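Local coordinates for protein UDP-4-amino-4,6-dideoxy-N-acetyl-beta-L-altrosamine transaminase (Helicobacter pylori, PDB 2FNU) that transfers an amino group to a UDP-linked 4-keto sugar in the second step of pseudaminic acid biosynthesis, the route to a flagellin-modifying sugar, at residues 64-69 with 201-206; 138-143 with 149-154; 161-164 with 170-173. One frame throughout, in Å; residues are numbered along the deposited sequence.

Interaction 1 of 3, residues 64-69 with 201-206; sequences YRNFSE and HEKMKL
Lys203 reaches from helix 198-208 across to Asn66, near the C-terminal end of helix 56-66. Its CB, pointing at the other helix, starts the crossing next to the side-chain amide of Asn66. CG leads on along an extended path until the chain bends about its CG-CD bond (chi3 71°), which swings CE down beside the backbone carbonyl. Lys203 CD is 4.0 Å from Asn66 O, and Lys203 CE closes to 3.5 Å from the same oxygen. At the tip, Lys203 NZ donates a hydrogen bond of 3.1 Å to Asn66 O, arriving 25° out of the carbonyl plane. Two waters also bind NZ: water 1 accepts from NZ and donates to Arg65 O, while water 2 accepts from NZ and donates to Asn66 O, 2.7 Å from that oxygen.

Beneath this polar layer, Met204 CG rests 4.0 Å from Asn66 CB, and the thioether chain turns on toward Leu51 of strand 49-53. Asn66 is short enough to be buried against helix 198-208, whereas lysine can spread its methylenes over the contact and still keep its ammonium at the wet rim. Nearby, Arg65 forms a salt bridge with Glu93 of the second subunit. A cation meeting two successive carbonyls, directly or through water, probably gains from the partial negative charge of a helix C terminus, so the lysine probably adds an electrostatic attraction to a small apolar contact.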
ATOM      1  N   TYR B  64       4.378  -0.502 -14.348  1.00 11.18           N
ATOM      2  CA  TYR B  64       3.801   0.102 -15.546  1.00 12.32           C
ATOM      3  C   TYR B  64       4.216   1.560 -15.705  1.00 12.65           C
ATOM      4  O   TYR B  64       4.373   2.039 -16.835  1.00 13.07           O
ATOM      5  CB  TYR B  64       2.276   0.039 -15.480  1.00 11.44           C
ATOM      6  CG  TYR B  64       1.644  -1.353 -15.581  1.00 11.00           C
ATOM      7  CD1 TYR B  64       0.328  -1.544 -15.190  1.00 11.99           C
ATOM      8  CD2 TYR B  64       2.357  -2.459 -16.090  1.00 11.90           C
ATOM      9  CE1 TYR B  64      -0.305  -2.779 -15.313  1.00 13.16           C
ATOM     10  CE2 TYR B  64       1.752  -3.709 -16.207  1.00 11.34           C
ATOM     11  CZ  TYR B  64       0.398  -3.858 -15.818  1.00 13.54           C
ATOM     12  OH  TYR B  64      -0.248  -5.073 -15.929  1.00 13.59           O
ATOM     13  N   ARG B  65       4.372   2.267 -14.585  1.00 12.82           N
ATOM     14  CA  ARG B  65       4.716   3.685 -14.626  1.00 12.41           C
ATOM     15  C   ARG B  65       6.180   3.889 -14.970  1.00 14.90           C
ATOM     16  O   ARG B  65       6.558   4.949 -15.495  1.00 15.94           O
ATOM     17  CB  ARG B  65       4.419   4.363 -13.274  1.00 11.68           C
ATOM     18  CG  ARG B  65       2.923   4.639 -13.032  1.00 13.33           C
ATOM     19  CD  ARG B  65       2.389   5.842 -13.853  1.00 15.32           C
ATOM     20  NE  ARG B  65       3.109   7.077 -13.517  1.00 12.77           N
ATOM     21  CZ  ARG B  65       2.864   7.822 -12.434  1.00 12.68           C
ATOM     22  NH1 ARG B  65       1.886   7.503 -11.583  1.00 13.49           N
ATOM     23  NH2 ARG B  65       3.617   8.895 -12.203  1.00 13.29           N
ATOM     24  N   ASN B  66       7.012   2.892 -14.673  1.00 12.94           N
ATOM     25  CA  ASN B  66       8.462   3.103 -14.726  1.00 13.16           C
ATOM     26  C   ASN B  66       9.223   2.354 -15.817  1.00 13.76           C
ATOM     27  O   ASN B  66      10.377   2.704 -16.105  1.00 15.21           O
ATOM     28  CB  ASN B  66       9.102   2.828 -13.356  1.00 12.06           C
ATOM     29  CG  ASN B  66       8.717   3.874 -12.326  1.00 16.30           C
ATOM     30  OD1 ASN B  66       7.813   3.662 -11.501  1.00 18.16           O
ATOM     31  ND2 ASN B  66       9.378   5.011 -12.375  1.00 14.30           N
ATOM     32  N   PHE B  67       8.608   1.339 -16.431  1.00 12.94           N
ATOM     33  CA  PHE B  67       9.356   0.566 -17.443  1.00 13.20           C
ATOM     34  C   PHE B  67       9.756   1.443 -18.624  1.00 14.82           C
ATOM     35  O   PHE B  67      10.751   1.170 -19.299  1.00 16.01           O
ATOM     36  CB  PHE B  67       8.588  -0.700 -17.878  1.00 13.32           C
ATOM     37  CG  PHE B  67       7.519  -0.454 -18.906  1.00 12.83           C
ATOM     38  CD1 PHE B  67       7.734  -0.787 -20.254  1.00 13.14           C
ATOM     39  CD2 PHE B  67       6.277   0.069 -18.529  1.00 13.66           C
ATOM     40  CE1 PHE B  67       6.743  -0.553 -21.207  1.00 14.68           C
ATOM     41  CE2 PHE B  67       5.280   0.293 -19.466  1.00 12.84           C
ATOM     42  CZ  PHE B  67       5.515  -0.026 -20.822  1.00 13.79           C
ATOM     43  N   SER B  68       8.974   2.492 -18.826  1.00 14.61           N
ATOM     44  CA  SER B  68       9.191   3.487 -19.875  1.00 13.51           C
ATOM     45  C   SER B  68       8.543   4.784 -19.465  1.00 18.70           C
ATOM     46  O   SER B  68       7.554   4.783 -18.718  1.00 18.45           O
ATOM     47  CB  SER B  68       8.534   3.034 -21.179  1.00 16.42           C
ATOM     48  OG  SER B  68       8.795   3.988 -22.208  1.00 21.93           O
ATOM     49  N   GLU B  69       9.078   5.907 -19.951  1.00 17.57           N
ATOM     50  CA  GLU B  69       8.296   7.140 -19.902  1.00 19.23           C
ATOM     51  C   GLU B  69       7.063   6.963 -20.785  1.00 18.79           C
ATOM     52  O   GLU B  69       7.110   6.249 -21.797  1.00 21.98           O
ATOM     53  CB  GLU B  69       9.126   8.343 -20.362  1.00 23.28           C
ATOM     54  CG  GLU B  69      10.298   8.641 -19.434  1.00 34.85           C
ATOM     55  CD  GLU B  69      10.746  10.097 -19.475  1.00 53.97           C
ATOM     56  OE1 GLU B  69      10.565  10.765 -20.519  1.00 57.79           O
ATOM     57  OE2 GLU B  69      11.286  10.571 -18.450  1.00 60.35           O
ATOM     58  N   HIS B 201      15.055  -1.287 -11.836  1.00 12.42           N
ATOM     59  CA  HIS B 201      15.036  -1.516 -10.385  1.00 12.08           C
ATOM     60  C   HIS B 201      15.215  -0.222  -9.586  1.00 13.36           C
ATOM     61  O   HIS B 201      14.398   0.087  -8.730  1.00 13.68           O
ATOM     62  CB  HIS B 201      16.106  -2.550 -10.011  1.00 12.12           C
ATOM     63  CG  HIS B 201      16.286  -2.723  -8.538  1.00 13.31           C
ATOM     64  ND1 HIS B 201      15.408  -3.455  -7.767  1.00 14.74           N
ATOM     65  CD2 HIS B 201      17.251  -2.277  -7.699  1.00 15.20           C
ATOM     66  CE1 HIS B 201      15.824  -3.443  -6.511  1.00 16.44           C
ATOM     67  NE2 HIS B 201      16.941  -2.738  -6.444  1.00 16.70           N
ATOM     68  N   GLU B 202      16.244   0.560  -9.906  1.00 12.98           N
ATOM     69  CA  GLU B 202      16.482   1.779  -9.139  1.00 13.02           C
ATOM     70  C   GLU B 202      15.334   2.791  -9.296  1.00 12.78           C
ATOM     71  O   GLU B 202      14.995   3.487  -8.329  1.00 14.13           O
ATOM     72  CB  GLU B 202      17.832   2.409  -9.507  1.00 14.24           C
ATOM     73  CG  GLU B 202      19.040   1.498  -9.260  1.00 18.61           C
ATOM     74  CD  GLU B 202      19.282   1.161  -7.788  1.00 21.05           C
ATOM     75  OE1 GLU B 202      18.723   1.831  -6.886  1.00 19.87           O
ATOM     76  OE2 GLU B 202      20.028   0.192  -7.529  1.00 22.22           O
ATOM     77  N   LYS B 203      14.742   2.872 -10.492  1.00 12.04           N
ATOM     78  CA  LYS B 203      13.603   3.802 -10.702  1.00 12.16           C
ATOM     79  C   LYS B 203      12.391   3.375  -9.862  1.00 13.45           C
ATOM     80  O   LYS B 203      11.723   4.209  -9.221  1.00 13.89           O
ATOM     81  CB  LYS B 203      13.174   3.836 -12.162  1.00 14.97           C
ATOM     82  CG  LYS B 203      13.947   4.784 -13.034  1.00 22.99           C
ATOM     83  CD  LYS B 203      13.458   4.727 -14.476  1.00 23.23           C
ATOM     84  CE  LYS B 203      12.077   5.356 -14.645  1.00 28.30           C
ATOM     85  NZ  LYS B 203      11.663   5.513 -16.100  1.00 30.45           N
ATOM     86  N   MET B 204      12.100   2.074  -9.881  1.00 12.91           N
ATOM     87  CA  MET B 204      10.985   1.542  -9.088  1.00 11.58           C
ATOM     88  C   MET B 204      11.193   1.697  -7.589  1.00 11.61           C
ATOM     89  O   MET B 204      10.244   1.961  -6.846  1.00 13.46           O
ATOM     90  CB  MET B 204      10.758   0.076  -9.443  1.00 11.59           C
ATOM     91  CG  MET B 204      10.282  -0.104 -10.882  1.00 15.72           C
ATOM     92  SD  MET B 204       9.756  -1.803 -11.262  1.00 13.22           S
ATOM     93  CE  MET B 204      11.285  -2.725 -10.940  1.00 15.07           C
ATOM     94  N   LYS B 205      12.441   1.550  -7.154  1.00 12.31           N
ATOM     95  CA  LYS B 205      12.776   1.675  -5.748  1.00 12.89           C
ATOM     96  C   LYS B 205      12.457   3.073  -5.218  1.00 13.14           C
ATOM     97  O   LYS B 205      11.865   3.212  -4.145  1.00 13.69           O
ATOM     98  CB  LYS B 205      14.253   1.315  -5.545  1.00 13.00           C
ATOM     99  CG  LYS B 205      14.718   1.235  -4.105  1.00 16.98           C
ATOM    100  CD  LYS B 205      16.205   0.832  -4.088  1.00 18.20           C
ATOM    101  CE  LYS B 205      16.717   0.631  -2.681  1.00 34.43           C
ATOM    102  NZ  LYS B 205      18.052  -0.033  -2.731  1.00 33.23           N
ATOM    103  N   LEU B 206      12.816   4.105  -5.976  1.00 11.56           N
ATOM    104  CA  LEU B 206      12.468   5.467  -5.571  1.00 11.98           C
ATOM    105  C   LEU B 206      10.950   5.688  -5.602  1.00 10.98           C
ATOM    106  O   LEU B 206      10.392   6.339  -4.699  1.00 12.70           O
ATOM    107  CB  LEU B 206      13.179   6.487  -6.454  1.00 13.62           C
ATOM    108  CG  LEU B 206      14.688   6.532  -6.243  1.00 15.11           C
ATOM    109  CD1 LEU B 206      15.329   7.179  -7.447  1.00 17.46           C
ATOM    110  CD2 LEU B 206      15.005   7.300  -4.946  1.00 15.82           C
TER
HETATM  111  O   HOH W   1       8.978   6.359 -16.476  1.00 25.81           O
HETATM  112  O   HOH W   2      12.561   3.382 -17.508  1.00 33.71           O

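Interaction 2 of 3, residues 138-143 with 149-154; sequences ESVQKL and LSFLSD. With PMP (4'-deoxy-4'-aminopyridoxal-5'-phosphate), chain E.
Val140 and Phe151 meet within a beta-alpha-beta unit of the large domain of this PLP-dependent aminotransferase, in which helix 137-146 crosses from strand 122-128 to strand 150-154 and covers the sheet. The tight part is a CH-pi contact: Val140 CG1 stands 3.8 Å from the centroid of the Phe151 ring, only 16° off its normal. With CG anti to the backbone N (chi1 173°), the phenyl rises from the strand toward the helix, and the branched valine offers one methyl to its face. A flat ring beneath a compact aliphatic branch suits a buried helix-sheet interface.

The partly exposed side is lighter: Gln141 CG meets the ring only obliquely, 3.8 Å from Phe151 CD1, and the extended chain carries its amide on to a plane 88° from that of the phenyl. The amide's NE2 donates to the backbone oxygen of Phe171, so a long polar residue fits this border. On the outer helix surface, away from the strand, Lys142 NZ forms a salt bridge of 3.1 Å with Glu138 OE1 one turn earlier, the carboxylate oxygen accepting through its anti lone pair.

Strand alternation places Asp154 on the face of the sheet away from the helix. Thr87 and Ser156 hold its two carboxylate oxygens by hydrogen bonds, and Asp154 OD1 lies 2.7 Å from N1 of the pyridine ring of pyridoxamine phosphate.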
ATOM      1  N   GLU B 138       9.070 -18.392 -24.489  1.00 15.88           N
ATOM      2  CA  GLU B 138      10.013 -18.166 -25.591  1.00 16.39           C
ATOM      3  C   GLU B 138       9.325 -17.468 -26.760  1.00 14.32           C
ATOM      4  O   GLU B 138       9.862 -16.520 -27.343  1.00 17.14           O
ATOM      5  CB  GLU B 138      10.636 -19.476 -26.047  1.00 20.13           C
ATOM      6  CG  GLU B 138      11.826 -19.282 -26.980  1.00 29.14           C
ATOM      7  CD  GLU B 138      12.640 -20.554 -27.170  1.00 45.45           C
ATOM      8  OE1 GLU B 138      13.266 -20.692 -28.244  1.00 53.16           O
ATOM      9  OE2 GLU B 138      12.662 -21.405 -26.249  1.00 51.75           O
ATOM     10  N   SER B 139       8.114 -17.924 -27.062  1.00 15.30           N
ATOM     11  CA  SER B 139       7.321 -17.304 -28.115  1.00 15.93           C
ATOM     12  C   SER B 139       7.099 -15.804 -27.874  1.00 14.96           C
ATOM     13  O   SER B 139       7.291 -14.980 -28.783  1.00 17.42           O
ATOM     14  CB  SER B 139       5.990 -18.043 -28.239  1.00 17.76           C
ATOM     15  OG  SER B 139       5.222 -17.494 -29.291  1.00 19.10           O
ATOM     16  N   VAL B 140       6.698 -15.454 -26.645  1.00 13.26           N
ATOM     17  CA  VAL B 140       6.384 -14.062 -26.320  1.00 13.66           C
ATOM     18  C   VAL B 140       7.658 -13.193 -26.306  1.00 12.86           C
ATOM     19  O   VAL B 140       7.631 -12.034 -26.758  1.00 15.42           O
ATOM     20  CB  VAL B 140       5.621 -13.963 -24.975  1.00 14.21           C
ATOM     21  CG1 VAL B 140       5.341 -12.514 -24.610  1.00 18.33           C
ATOM     22  CG2 VAL B 140       4.296 -14.767 -25.043  1.00 16.61           C
ATOM     23  N   GLN B 141       8.751 -13.734 -25.754  1.00 15.02           N
ATOM     24  CA  GLN B 141      10.051 -13.039 -25.759  1.00 14.46           C
ATOM     25  C   GLN B 141      10.462 -12.651 -27.188  1.00 14.11           C
ATOM     26  O   GLN B 141      10.816 -11.497 -27.462  1.00 17.16           O
ATOM     27  CB  GLN B 141      11.143 -13.942 -25.190  1.00 17.29           C
ATOM     28  CG  GLN B 141      11.163 -14.096 -23.663  1.00 17.43           C
ATOM     29  CD  GLN B 141      12.250 -15.052 -23.199  1.00 19.46           C
ATOM     30  OE1 GLN B 141      12.587 -16.032 -23.899  1.00 20.30           O
ATOM     31  NE2 GLN B 141      12.799 -14.792 -22.001  1.00 19.30           N
ATOM     32  N   LYS B 142      10.371 -13.633 -28.076  1.00 16.70           N
ATOM     33  CA  LYS B 142      10.808 -13.436 -29.461  1.00 17.75           C
ATOM     34  C   LYS B 142       9.928 -12.426 -30.154  1.00 17.83           C
ATOM     35  O   LYS B 142      10.422 -11.553 -30.886  1.00 16.70           O
ATOM     36  CB  LYS B 142      10.801 -14.753 -30.225  1.00 18.45           C
ATOM     37  CG  LYS B 142      11.987 -15.630 -29.862  1.00 21.86           C
ATOM     38  CD  LYS B 142      11.976 -16.905 -30.681  1.00 27.40           C
ATOM     39  CE  LYS B 142      13.185 -17.771 -30.342  1.00 37.70           C
ATOM     40  NZ  LYS B 142      13.031 -19.134 -30.927  1.00 47.44           N
ATOM     41  N   LEU B 143       8.621 -12.525 -29.917  1.00 15.32           N
ATOM     42  CA  LEU B 143       7.704 -11.555 -30.515  1.00 13.90           C
ATOM     43  C   LEU B 143       7.950 -10.115 -30.054  1.00 15.35           C
ATOM     44  O   LEU B 143       7.910  -9.157 -30.843  1.00 17.07           O
ATOM     45  CB  LEU B 143       6.267 -11.967 -30.241  1.00 12.68           C
ATOM     46  CG  LEU B 143       5.220 -11.147 -31.000  1.00 15.52           C
ATOM     47  CD1 LEU B 143       5.323 -11.334 -32.515  1.00 15.94           C
ATOM     48  CD2 LEU B 143       3.794 -11.472 -30.550  1.00 15.12           C
ATOM     49  N   LEU B 149       8.906  -4.263 -28.367  1.00 17.64           N
ATOM     50  CA  LEU B 149       7.976  -4.097 -27.246  1.00 15.75           C
ATOM     51  C   LEU B 149       8.610  -4.638 -25.983  1.00 15.80           C
ATOM     52  O   LEU B 149       9.445  -5.540 -26.039  1.00 16.09           O
ATOM     53  CB  LEU B 149       6.704  -4.907 -27.487  1.00 14.12           C
ATOM     54  CG  LEU B 149       6.044  -4.811 -28.860  1.00 14.44           C
ATOM     55  CD1 LEU B 149       4.829  -5.745 -28.944  1.00 16.40           C
ATOM     56  CD2 LEU B 149       5.661  -3.378 -29.152  1.00 14.44           C
ATOM     57  N   SER B 150       8.168  -4.118 -24.834  1.00 14.80           N
ATOM     58  CA  SER B 150       8.565  -4.695 -23.558  1.00 13.90           C
ATOM     59  C   SER B 150       7.658  -5.860 -23.208  1.00 12.17           C
ATOM     60  O   SER B 150       6.436  -5.762 -23.342  1.00 13.60           O
ATOM     61  CB  SER B 150       8.468  -3.650 -22.451  1.00 14.99           C
ATOM     62  OG  SER B 150       9.393  -2.599 -22.681  1.00 15.89           O
ATOM     63  N   PHE B 151       8.280  -6.950 -22.756  1.00 12.38           N
ATOM     64  CA  PHE B 151       7.559  -8.119 -22.218  1.00 13.06           C
ATOM     65  C   PHE B 151       7.449  -7.936 -20.705  1.00 13.46           C
ATOM     66  O   PHE B 151       8.463  -7.929 -20.009  1.00 13.38           O
ATOM     67  CB  PHE B 151       8.338  -9.394 -22.595  1.00 14.60           C
ATOM     68  CG  PHE B 151       7.823 -10.679 -21.991  1.00 15.25           C
ATOM     69  CD1 PHE B 151       8.662 -11.786 -21.930  1.00 15.29           C
ATOM     70  CD2 PHE B 151       6.512 -10.812 -21.535  1.00 14.48           C
ATOM     71  CE1 PHE B 151       8.222 -13.001 -21.385  1.00 16.06           C
ATOM     72  CE2 PHE B 151       6.074 -12.034 -20.983  1.00 13.91           C
ATOM     73  CZ  PHE B 151       6.938 -13.118 -20.921  1.00 15.37           C
ATOM     74  N   LEU B 152       6.221  -7.766 -20.215  1.00 12.50           N
ATOM     75  CA  LEU B 152       5.967  -7.638 -18.776  1.00 13.01           C
ATOM     76  C   LEU B 152       5.130  -8.838 -18.345  1.00 12.57           C
ATOM     77  O   LEU B 152       4.240  -9.272 -19.069  1.00 13.84           O
ATOM     78  CB  LEU B 152       5.224  -6.337 -18.448  1.00 11.40           C
ATOM     79  CG  LEU B 152       5.824  -5.053 -19.041  1.00 12.19           C
ATOM     80  CD1 LEU B 152       4.936  -3.840 -18.770  1.00 14.02           C
ATOM     81  CD2 LEU B 152       7.235  -4.844 -18.496  1.00 13.21           C
ATOM     82  N   SER B 153       5.437  -9.400 -17.178  1.00 12.29           N
ATOM     83  CA  SER B 153       4.775 -10.636 -16.753  1.00 10.88           C
ATOM     84  C   SER B 153       4.065 -10.454 -15.411  1.00 10.95           C
ATOM     85  O   SER B 153       4.733 -10.195 -14.407  1.00 13.83           O
ATOM     86  CB  SER B 153       5.811 -11.755 -16.621  1.00 13.51           C
ATOM     87  OG  SER B 153       5.211 -13.011 -16.260  1.00 13.20           O
ATOM     88  N   ASP B 154       2.735 -10.570 -15.400  1.00 11.20           N
ATOM     89  CA  ASP B 154       1.998 -10.657 -14.140  1.00 11.10           C
ATOM     90  C   ASP B 154       2.013 -12.118 -13.686  1.00 11.93           C
ATOM     91  O   ASP B 154       1.151 -12.930 -14.062  1.00 12.49           O
ATOM     92  CB  ASP B 154       0.566 -10.111 -14.279  1.00 10.42           C
ATOM     93  CG  ASP B 154      -0.172 -10.131 -12.956  1.00 12.70           C
ATOM     94  OD1 ASP B 154      -1.275  -9.564 -12.880  1.00 13.65           O
ATOM     95  OD2 ASP B 154       0.384 -10.713 -11.981  1.00 12.24           O
TER
HETATM   96  N1  PMP E 903      -2.753 -10.062 -10.686  1.00 12.06           N
HETATM   97  C2  PMP E 903      -3.349 -11.286 -10.525  1.00 11.92           C
HETATM   98  C2A PMP E 903      -3.249 -12.293 -11.647  1.00 14.52           C
HETATM   99  C3  PMP E 903      -4.018 -11.570  -9.326  1.00 14.41           C
HETATM  100  O3  PMP E 903      -4.591 -12.794  -9.130  1.00 17.19           O
HETATM  101  C4  PMP E 903      -4.102 -10.597  -8.302  1.00 12.32           C
HETATM  102  C4A PMP E 903      -4.891 -10.844  -7.034  1.00 18.26           C
HETATM  103  N4A PMP E 903      -6.050 -11.680  -7.257  1.00 23.43           N
HETATM  104  C5  PMP E 903      -3.429  -9.382  -8.472  1.00 10.71           C
HETATM  105  C6  PMP E 903      -2.715  -9.167  -9.649  1.00 14.69           C
HETATM  106  C5A PMP E 903      -3.436  -8.306  -7.400  1.00 14.45           C
HETATM  107  O4P PMP E 903      -2.549  -8.734  -6.383  1.00 12.94           O
HETATM  108  P   PMP E 903      -2.692  -8.132  -4.891  1.00 12.08           P
HETATM  109  O1P PMP E 903      -3.903  -8.803  -4.287  1.00 15.04           O
HETATM  110  O2P PMP E 903      -1.445  -8.570  -4.183  1.00 11.87           O
HETATM  111  O3P PMP E 903      -2.804  -6.634  -4.968  1.00 11.88           O

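Interaction 3 of 3, residues 161-164 with 170-173; sequences SEYQ and GFAL
Tyr163 and Phe171 form a T-shaped (edge-to-face) aromatic pair, the edge of the tyrosine ring directed at the face of the phenylalanine. Their centroids are 5.6 Å apart and the planes are inclined at 76°. The nearest atoms lie at the base of the tyrosine rather than on its ring: Tyr163 CB is 3.7 Å from Phe171 CE1, with Phe171 CZ almost as close. The tip of the phenylalanine thus slips in where the tyrosine side chain leaves its backbone, and Phe171 CZ also comes within 3.8 Å of the backbone oxygen Tyr163 O. Farther along, Tyr163 CD1 stands 4.1 Å from Phe171 CZ, the beginning of the ring-to-ring approach.

The first torsions explain this meeting. In Tyr163, a chi1 of 173° sets CG opposite the backbone N and carries the ring off past the end of Phe171, leaving CB as the shoulder on which the other ring rests. Phe171 takes a chi1 of -58°, with CG opposite its carbonyl carbon, and its phenyl extends straight out from the loop to reach that shoulder. A third side chain comes from the residue following the tyrosine: Gln164 CG lies 3.8 Å above one face of the Tyr163 ring, displaced toward its rim. Gln164 itself has a left-handed backbone conformation at the turn of the hairpin.

Phenylalanine suits a purely apolar reach, whereas tyrosine adds a hydroxyl that can serve a polar neighbour. That hydroxyl makes a weak hydrogen bond with Glu138 N in the first turn of helix 137-146, and both side chains touch Val137 there. The pair therefore fills the corner between the small hairpin of strands 162-163 and 166-167, the start of this helix, and the loop leading into strand 174-178.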
ATOM      1  N   SER B 161       6.695 -21.573  -9.901  1.00 12.07           N
ATOM      2  CA  SER B 161       6.425 -22.181 -11.207  1.00 12.13           C
ATOM      3  C   SER B 161       7.652 -22.135 -12.100  1.00 12.45           C
ATOM      4  O   SER B 161       8.515 -21.267 -11.928  1.00 13.79           O
ATOM      5  CB  SER B 161       5.263 -21.469 -11.909  1.00 14.46           C
ATOM      6  OG  SER B 161       4.084 -21.576 -11.124  1.00 13.37           O
ATOM      7  N   GLU B 162       7.697 -23.073 -13.057  1.00 12.33           N
ATOM      8  CA  GLU B 162       8.838 -23.214 -13.979  1.00 12.58           C
ATOM      9  C   GLU B 162       8.424 -23.211 -15.450  1.00 13.58           C
ATOM     10  O   GLU B 162       7.276 -23.516 -15.811  1.00 13.54           O
ATOM     11  CB  GLU B 162       9.599 -24.508 -13.677  1.00 14.80           C
ATOM     12  CG  GLU B 162      10.239 -24.471 -12.292  1.00 11.55           C
ATOM     13  CD  GLU B 162      11.002 -25.744 -11.923  1.00 16.53           C
ATOM     14  OE1 GLU B 162      11.161 -26.663 -12.769  1.00 17.34           O
ATOM     15  OE2 GLU B 162      11.429 -25.831 -10.751  1.00 20.80           O
ATOM     16  N   TYR B 163       9.391 -22.882 -16.294  1.00 12.58           N
ATOM     17  CA  TYR B 163       9.256 -23.029 -17.734  1.00 11.60           C
ATOM     18  C   TYR B 163      10.588 -23.621 -18.174  1.00 13.65           C
ATOM     19  O   TYR B 163      11.651 -23.059 -17.890  1.00 13.10           O
ATOM     20  CB  TYR B 163       9.021 -21.670 -18.372  1.00 12.34           C
ATOM     21  CG  TYR B 163       9.028 -21.703 -19.886  1.00 17.19           C
ATOM     22  CD1 TYR B 163      10.200 -21.428 -20.600  1.00 17.77           C
ATOM     23  CD2 TYR B 163       7.867 -21.989 -20.602  1.00 15.97           C
ATOM     24  CE1 TYR B 163      10.215 -21.445 -21.997  1.00 19.96           C
ATOM     25  CE2 TYR B 163       7.881 -22.014 -22.016  1.00 18.40           C
ATOM     26  CZ  TYR B 163       9.055 -21.735 -22.684  1.00 21.84           C
ATOM     27  OH  TYR B 163       9.086 -21.736 -24.065  1.00 22.99           O
ATOM     28  N   GLN B 164      10.527 -24.780 -18.832  1.00 14.01           N
ATOM     29  CA  GLN B 164      11.739 -25.476 -19.263  1.00 15.25           C
ATOM     30  C   GLN B 164      12.753 -25.592 -18.109  1.00 13.38           C
ATOM     31  O   GLN B 164      13.944 -25.312 -18.253  1.00 15.41           O
ATOM     32  CB  GLN B 164      12.307 -24.839 -20.535  1.00 15.40           C
ATOM     33  CG  GLN B 164      11.369 -25.043 -21.733  1.00 20.04           C
ATOM     34  CD  GLN B 164      11.835 -24.342 -22.997  1.00 27.75           C
ATOM     35  OE1 GLN B 164      12.940 -23.787 -23.059  1.00 36.74           O
ATOM     36  NE2 GLN B 164      10.979 -24.358 -24.021  1.00 38.19           N
ATOM     37  N   GLY B 170      12.448 -14.510 -14.303  1.00 18.82           N
ATOM     38  CA  GLY B 170      13.566 -13.891 -14.996  1.00 19.58           C
ATOM     39  C   GLY B 170      13.384 -13.773 -16.495  1.00 20.38           C
ATOM     40  O   GLY B 170      14.288 -13.286 -17.186  1.00 23.38           O
ATOM     41  N   PHE B 171      12.217 -14.180 -17.003  1.00 14.84           N
ATOM     42  CA  PHE B 171      12.015 -14.265 -18.458  1.00 14.93           C
ATOM     43  C   PHE B 171      11.622 -12.956 -19.129  1.00 15.34           C
ATOM     44  O   PHE B 171      11.863 -12.760 -20.327  1.00 16.42           O
ATOM     45  CB  PHE B 171      10.946 -15.300 -18.806  1.00 15.85           C
ATOM     46  CG  PHE B 171      11.244 -16.687 -18.315  1.00 18.01           C
ATOM     47  CD1 PHE B 171      10.366 -17.329 -17.454  1.00 14.72           C
ATOM     48  CD2 PHE B 171      12.387 -17.363 -18.734  1.00 25.36           C
ATOM     49  CE1 PHE B 171      10.624 -18.618 -16.981  1.00 15.26           C
ATOM     50  CE2 PHE B 171      12.650 -18.664 -18.283  1.00 25.41           C
ATOM     51  CZ  PHE B 171      11.771 -19.289 -17.410  1.00 18.07           C
ATOM     52  N   ALA B 172      10.949 -12.096 -18.380  1.00 14.31           N
ATOM     53  CA  ALA B 172      10.398 -10.872 -18.926  1.00 14.18           C
ATOM     54  C   ALA B 172      11.295  -9.697 -18.531  1.00 12.10           C
ATOM     55  O   ALA B 172      12.226  -9.854 -17.732  1.00 14.53           O
ATOM     56  CB  ALA B 172       8.998 -10.672 -18.373  1.00 14.01           C
ATOM     57  N   LEU B 173      11.025  -8.513 -19.079  1.00 12.01           N
ATOM     58  CA  LEU B 173      11.725  -7.317 -18.620  1.00 11.29           C
ATOM     59  C   LEU B 173      11.608  -7.224 -17.100  1.00 11.87           C
ATOM     60  O   LEU B 173      12.591  -6.942 -16.394  1.00 13.40           O
ATOM     61  CB  LEU B 173      11.146  -6.068 -19.284  1.00 12.05           C
ATOM     62  CG  LEU B 173      11.716  -4.760 -18.739  1.00 14.19           C
ATOM     63  CD1 LEU B 173      13.258  -4.694 -18.916  1.00 15.43           C
ATOM     64  CD2 LEU B 173      11.049  -3.568 -19.396  1.00 15.40           C
TER

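In the fold
Following the chain from the N terminus, helix 56-66 is the first element to take part, and its end waits for helix 198-208: interaction 1 therefore closes a long loop that encloses both other contacts. Inside it, interaction 2 closes a short loop between helix 137-146 and strand 150-154. Interaction 3 follows in series, closing another over the hairpin of strands 162-163 and 166-167; none of the loops cross. Interactions 2 and 3 are joined where the loop leading into strand 174-178 meets strand 150-154, Phe151 O lying 2.8 Å from Leu173 N in a probable hydrogen bond. Phe67 packs against Ser150, Leu152 and Leu173, linking interaction 1 to both across the opposite side of the central mixed sheet.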